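Local structure of protein HRI1 (Saccharomyces cerevisiae, 3RBY) at residues G31-L36 with Q74-W79; N193-L198 with N216-S221. The protein is of unknown function and non-essential, but interacts with the protein kinase HRR25 and may interact with SEC72. All blocks are in the same frame, centred on the assembly; numbering follows the deposited sequence.

Contact 1: G31-L36 with Q74-W79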
# COMPACT_ATOMS: atom_id res chain seq x y z
N GLY A 31 7.31 6.55 21.61
CA GLY A 31 8.10 5.42 21.11
C GLY A 31 7.64 4.02 21.51
O GLY A 31 8.29 3.03 21.16
N HIS A 32 6.54 3.92 22.26
CA HIS A 32 5.96 2.62 22.61
C HIS A 32 5.35 1.98 21.34
O HIS A 32 4.83 2.70 20.47
CB HIS A 32 4.91 2.78 23.71
CG HIS A 32 5.34 3.66 24.83
ND1 HIS A 32 6.49 3.41 25.57
CD2 HIS A 32 4.82 4.81 25.33
CE1 HIS A 32 6.64 4.36 26.48
NE2 HIS A 32 5.64 5.22 26.35
N TYR A 33 5.43 0.66 21.23
CA TYR A 33 5.03 -0.01 19.99
C TYR A 33 4.28 -1.34 20.22
O TYR A 33 4.58 -2.07 21.17
CB TYR A 33 6.27 -0.27 19.11
CG TYR A 33 7.24 -1.25 19.73
CD1 TYR A 33 7.12 -2.61 19.50
CD2 TYR A 33 8.28 -0.81 20.56
CE1 TYR A 33 8.00 -3.52 20.06
CE2 TYR A 33 9.17 -1.72 21.13
CZ TYR A 33 9.02 -3.07 20.88
OH TYR A 33 9.89 -3.98 21.44
N ILE A 34 3.32 -1.62 19.34
CA ILE A 34 2.64 -2.92 19.27
C ILE A 34 2.43 -3.30 17.81
O ILE A 34 2.23 -2.43 16.95
CB ILE A 34 1.28 -2.89 20.00
CG1 ILE A 34 0.62 -4.27 19.99
CG2 ILE A 34 0.37 -1.87 19.35
CD1 ILE A 34 -0.45 -4.40 21.05
N SER A 35 2.48 -4.59 17.51
CA SER A 35 2.23 -5.06 16.15
C SER A 35 1.35 -6.31 16.19
O SER A 35 1.79 -7.36 16.68
CB SER A 35 3.56 -5.35 15.43
OG SER A 35 3.35 -5.63 14.05
N LEU A 36 0.10 -6.19 15.72
CA LEU A 36 -0.84 -7.32 15.68
C LEU A 36 -0.91 -7.85 14.25
O LEU A 36 -1.03 -7.06 13.31
CB LEU A 36 -2.22 -6.91 16.18
CG LEU A 36 -2.22 -6.37 17.61
CD1 LEU A 36 -3.64 -6.02 18.09
CD2 LEU A 36 -1.55 -7.38 18.55
N GLN A 74 16.85 -0.44 14.13
CA GLN A 74 16.02 -0.67 15.29
C GLN A 74 16.38 -2.03 15.85
O GLN A 74 16.29 -3.06 15.16
CB GLN A 74 14.54 -0.57 14.92
CG GLN A 74 14.15 0.79 14.36
CD GLN A 74 12.64 1.02 14.40
OE1 GLN A 74 12.02 0.89 15.45
NE2 GLN A 74 12.05 1.32 13.24
N ASP A 75 16.79 -2.02 17.11
CA ASP A 75 17.24 -3.23 17.76
C ASP A 75 16.22 -3.61 18.81
O ASP A 75 16.03 -2.89 19.80
CB ASP A 75 18.63 -2.99 18.31
CG ASP A 75 19.58 -2.56 17.21
OD1 ASP A 75 20.28 -1.54 17.38
OD2 ASP A 75 19.59 -3.23 16.15
N PHE A 76 15.53 -4.70 18.56
CA PHE A 76 14.39 -5.08 19.38
C PHE A 76 14.72 -6.14 20.41
O PHE A 76 15.33 -7.16 20.09
CB PHE A 76 13.23 -5.60 18.52
CG PHE A 76 12.57 -4.55 17.67
CD1 PHE A 76 12.99 -4.34 16.37
CD2 PHE A 76 11.53 -3.78 18.18
CE1 PHE A 76 12.39 -3.37 15.59
CE2 PHE A 76 10.92 -2.81 17.39
CZ PHE A 76 11.35 -2.60 16.10
N ASN A 77 14.29 -5.89 21.63
CA ASN A 77 14.16 -6.94 22.64
C ASN A 77 12.73 -6.93 23.16
O ASN A 77 12.40 -6.22 24.11
CB ASN A 77 15.17 -6.74 23.78
CG ASN A 77 16.59 -7.04 23.34
OD1 ASN A 77 17.34 -6.13 22.99
ND2 ASN A 77 16.95 -8.33 23.32
N PHE A 78 11.88 -7.72 22.50
CA PHE A 78 10.44 -7.63 22.72
C PHE A 78 10.00 -7.84 24.16
O PHE A 78 10.54 -8.67 24.89
CB PHE A 78 9.72 -8.61 21.79
CG PHE A 78 10.04 -8.40 20.34
CD1 PHE A 78 10.74 -9.35 19.61
CD2 PHE A 78 9.68 -7.21 19.72
CE1 PHE A 78 11.05 -9.13 18.27
CE2 PHE A 78 9.98 -6.99 18.38
CZ PHE A 78 10.67 -7.95 17.66
N TRP A 79 9.00 -7.08 24.57
CA TRP A 79 8.34 -7.31 25.85
C TRP A 79 7.33 -8.45 25.67
O TRP A 79 7.43 -9.51 26.30
CB TRP A 79 7.64 -6.02 26.31
CG TRP A 79 6.98 -6.13 27.64
CD1 TRP A 79 7.32 -6.97 28.66
CD2 TRP A 79 5.85 -5.38 28.09
NE1 TRP A 79 6.47 -6.78 29.73
CE2 TRP A 79 5.56 -5.81 29.41
CE3 TRP A 79 5.06 -4.37 27.52
CZ2 TRP A 79 4.51 -5.27 30.16
CZ3 TRP A 79 4.02 -3.83 28.27
CH2 TRP A 79 3.75 -4.29 29.57
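Tyr33 presents a ring face to the edge of Phe76. This is a T-shaped (edge-to-face) pair. The ring centroids lie 5.3 Å apart and the planes stand at 79°. The CD2-CE2 edge of Phe76 does the touching. Its CE2 sits above one face of the tyrosine, displaced toward the rim on the CE1-CZ side. Phe76 CD2 lies 3.8 Å from Tyr33 CZ, and CZ in turn lies in the plane of the phenylalanine ring. With CB directed at 74-79 and CG set between the backbone N and the carbonyl carbon (chi1 66°), the Tyr33 ring is carried over to Phe76. The two side chains run past each other in opposite senses.

Phe78 adds a second apolar contact. Its side chain crosses that of Tyr33 at about a right angle. Phe78 CD2 comes near the plane of the tyrosine ring, at its phenol end, 4.1 Å from Tyr33 CE1. The same carbon is 3.7 Å from Tyr33 OH.

Strands 33-38 and 71-76 belong to one antiparallel sheet of the beta-barrel protein but are not neighbours in it. Phe78 lies in the loop just after strand 71-76. No hydrogen bond joins the two segments, and the nearest CA atoms, those of Tyr33 and Phe78, are 9.7 Å apart. The contact is made almost wholly through the three aromatic side chains. Val62 touches both Tyr33 and Phe76, and Phe78 continues the aromatic cluster to Trp53 and Phe55.

The polar end of Tyr33 has a partner outside the two segments. Its OH hydrogen-bonds to Thr61 OG1, just before strand 62-66. Replacing Tyr33 by an alanine is likely to leave the edge of Phe76 without its ring face, a gap beside Phe78 and Thr61 OG1 without this partner.

Contact 2: N193-L198 with N216-S221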
# COMPACT_ATOMS: atom_id res chain seq x y z
N ASN A 193 -4.85 -12.01 25.25
CA ASN A 193 -5.94 -11.14 24.81
C ASN A 193 -5.43 -10.01 23.89
O ASN A 193 -4.38 -9.41 24.17
CB ASN A 193 -6.70 -10.54 26.00
CG ASN A 193 -7.15 -11.59 27.00
OD1 ASN A 193 -8.30 -12.06 26.97
ND2 ASN A 193 -6.24 -11.96 27.91
N PHE A 194 -6.14 -9.75 22.80
CA PHE A 194 -5.79 -8.65 21.90
C PHE A 194 -7.04 -7.92 21.47
O PHE A 194 -8.12 -8.51 21.41
CB PHE A 194 -5.08 -9.15 20.64
CG PHE A 194 -3.86 -9.99 20.91
CD1 PHE A 194 -2.66 -9.40 21.32
CD2 PHE A 194 -3.91 -11.37 20.74
CE1 PHE A 194 -1.53 -10.18 21.56
CE2 PHE A 194 -2.78 -12.16 20.98
CZ PHE A 194 -1.59 -11.57 21.39
N ILE A 195 -6.91 -6.65 21.16
CA ILE A 195 -8.00 -5.92 20.54
C ILE A 195 -7.46 -4.97 19.49
O ILE A 195 -6.34 -4.43 19.62
CB ILE A 195 -8.80 -5.13 21.55
CG1 ILE A 195 -7.87 -4.19 22.31
CG2 ILE A 195 -9.50 -6.07 22.52
CD1 ILE A 195 -8.58 -3.00 22.93
N ARG A 196 -8.24 -4.80 18.43
CA ARG A 196 -8.02 -3.75 17.46
C ARG A 196 -9.35 -3.01 17.40
O ARG A 196 -10.38 -3.60 17.07
CB ARG A 196 -7.67 -4.32 16.10
CG ARG A 196 -6.34 -3.85 15.58
CD ARG A 196 -6.44 -3.36 14.17
NE ARG A 196 -6.41 -4.45 13.21
CZ ARG A 196 -5.32 -5.13 12.83
NH1 ARG A 196 -5.45 -6.09 11.92
NH2 ARG A 196 -4.12 -4.88 13.32
N LEU A 197 -9.32 -1.75 17.78
CA LEU A 197 -10.54 -0.98 17.93
C LEU A 197 -10.45 0.22 17.01
O LEU A 197 -9.37 0.80 16.86
CB LEU A 197 -10.65 -0.50 19.37
CG LEU A 197 -11.80 -0.91 20.28
CD1 LEU A 197 -11.69 -0.08 21.54
CD2 LEU A 197 -13.17 -0.71 19.61
N LEU A 198 -11.56 0.60 16.39
CA LEU A 198 -11.58 1.75 15.50
C LEU A 198 -12.68 2.70 15.91
O LEU A 198 -13.85 2.30 16.01
CB LEU A 198 -11.76 1.29 14.04
CG LEU A 198 -11.85 2.35 12.93
CD1 LEU A 198 -10.52 3.09 12.77
CD2 LEU A 198 -12.25 1.69 11.60
N ASN A 216 -12.71 -7.54 28.18
CA ASN A 216 -13.42 -6.48 28.91
C ASN A 216 -12.61 -5.86 30.06
O ASN A 216 -13.10 -4.96 30.76
CB ASN A 216 -14.79 -6.97 29.44
CG ASN A 216 -14.67 -7.96 30.61
OD1 ASN A 216 -13.66 -8.65 30.76
ND2 ASN A 216 -15.72 -8.05 31.42
N LYS A 217 -11.38 -6.34 30.26
CA LYS A 217 -10.48 -5.73 31.24
C LYS A 217 -9.51 -4.75 30.56
O LYS A 217 -8.58 -4.25 31.19
CB LYS A 217 -9.68 -6.79 32.00
CG LYS A 217 -10.46 -7.65 33.00
CD LYS A 217 -9.52 -8.74 33.57
CE LYS A 217 -10.08 -9.46 34.80
NZ LYS A 217 -10.85 -10.69 34.45
N ILE A 218 -9.74 -4.50 29.27
CA ILE A 218 -8.95 -3.55 28.51
C ILE A 218 -9.74 -2.28 28.25
O ILE A 218 -10.83 -2.32 27.67
CB ILE A 218 -8.52 -4.13 27.17
CG1 ILE A 218 -7.94 -5.53 27.39
CG2 ILE A 218 -7.52 -3.20 26.52
CD1 ILE A 218 -7.22 -6.08 26.17
N PRO A 219 -9.20 -1.13 28.67
CA PRO A 219 -9.93 0.14 28.54
C PRO A 219 -10.19 0.44 27.05
O PRO A 219 -9.33 0.16 26.21
CB PRO A 219 -8.98 1.17 29.17
CG PRO A 219 -8.01 0.34 30.02
CD PRO A 219 -7.85 -0.95 29.26
N GLN A 220 -11.37 0.99 26.75
CA GLN A 220 -11.83 1.16 25.38
C GLN A 220 -12.19 2.61 25.09
O GLN A 220 -12.66 2.95 24.01
CB GLN A 220 -13.06 0.26 25.11
CG GLN A 220 -12.78 -1.25 25.06
CD GLN A 220 -13.94 -2.10 25.63
OE1 GLN A 220 -15.13 -1.77 25.45
NE2 GLN A 220 -13.59 -3.19 26.31
N SER A 221 -12.00 3.48 26.09
CA SER A 221 -12.30 4.90 25.95
C SER A 221 -11.18 5.71 26.59
O SER A 221 -10.73 5.38 27.70
CB SER A 221 -13.63 5.23 26.62
OG SER A 221 -13.81 6.64 26.77
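Ile195 lays its CD1 methyl against the branch methyl CG2 of Ile218, 3.7 Å away. The two side chains pass alongside, running opposite ways. CD1 of Ile195 is trans to CA (chi2 157°), and this extended end reaches out to the loop. Ile218 offers CG2 to this contact, while its CD1 extends toward Asn193 and lies 4.5 Å from Asn193 CB.

Leu197 makes the second contact. Its CD1 sits against the aliphatic base of Gln220, 3.8 Å from Gln220 CB and almost as near to CG. Leu197 and Gln220 lie roughly perpendicular. Gln220 bends at chi2, and its NE2 makes a weak hydrogen bond back to Ile218 O. No hydrogen bond crosses between the segments.

Asn193 is held from both ends of its amide: OD1 accepts from Glu214 N and ND2 donates to Leu181 O. The loop that follows strand 205-211 lies over one face of strand 192-199. Its Lys217 O is bonded to Trp238 NE1 of strand 236-244. On the other face of strand 192-199, Phe194 and Arg196 meet strand 33-38. Strands 176-183 and 205-211 flank strand 192-199 in the antiparallel sheet.

Overall arrangement
The two contacts hold different elements. Contact 1 spans two non-adjacent strands of the N-terminal antiparallel sheet and the loop after the second. Contact 2 packs a loop on a strand of the C-terminal antiparallel sheet. Contact 1 lies nearer the middle of the chain, its centre about 7 Å from the chain's centre, against about 14 Å for contact 2. Yet contact 1 is only partly buried, while most touching residues of contact 2 are buried. Contact 1 is aromatic, and contact 2 is aliphatic. Their centres are about 19 Å apart, but they meet where the sheets face each other: Leu36 CD2 lies 3.6 Å from Phe194 CD1, and Leu36 CD1 packs on Ile195 O.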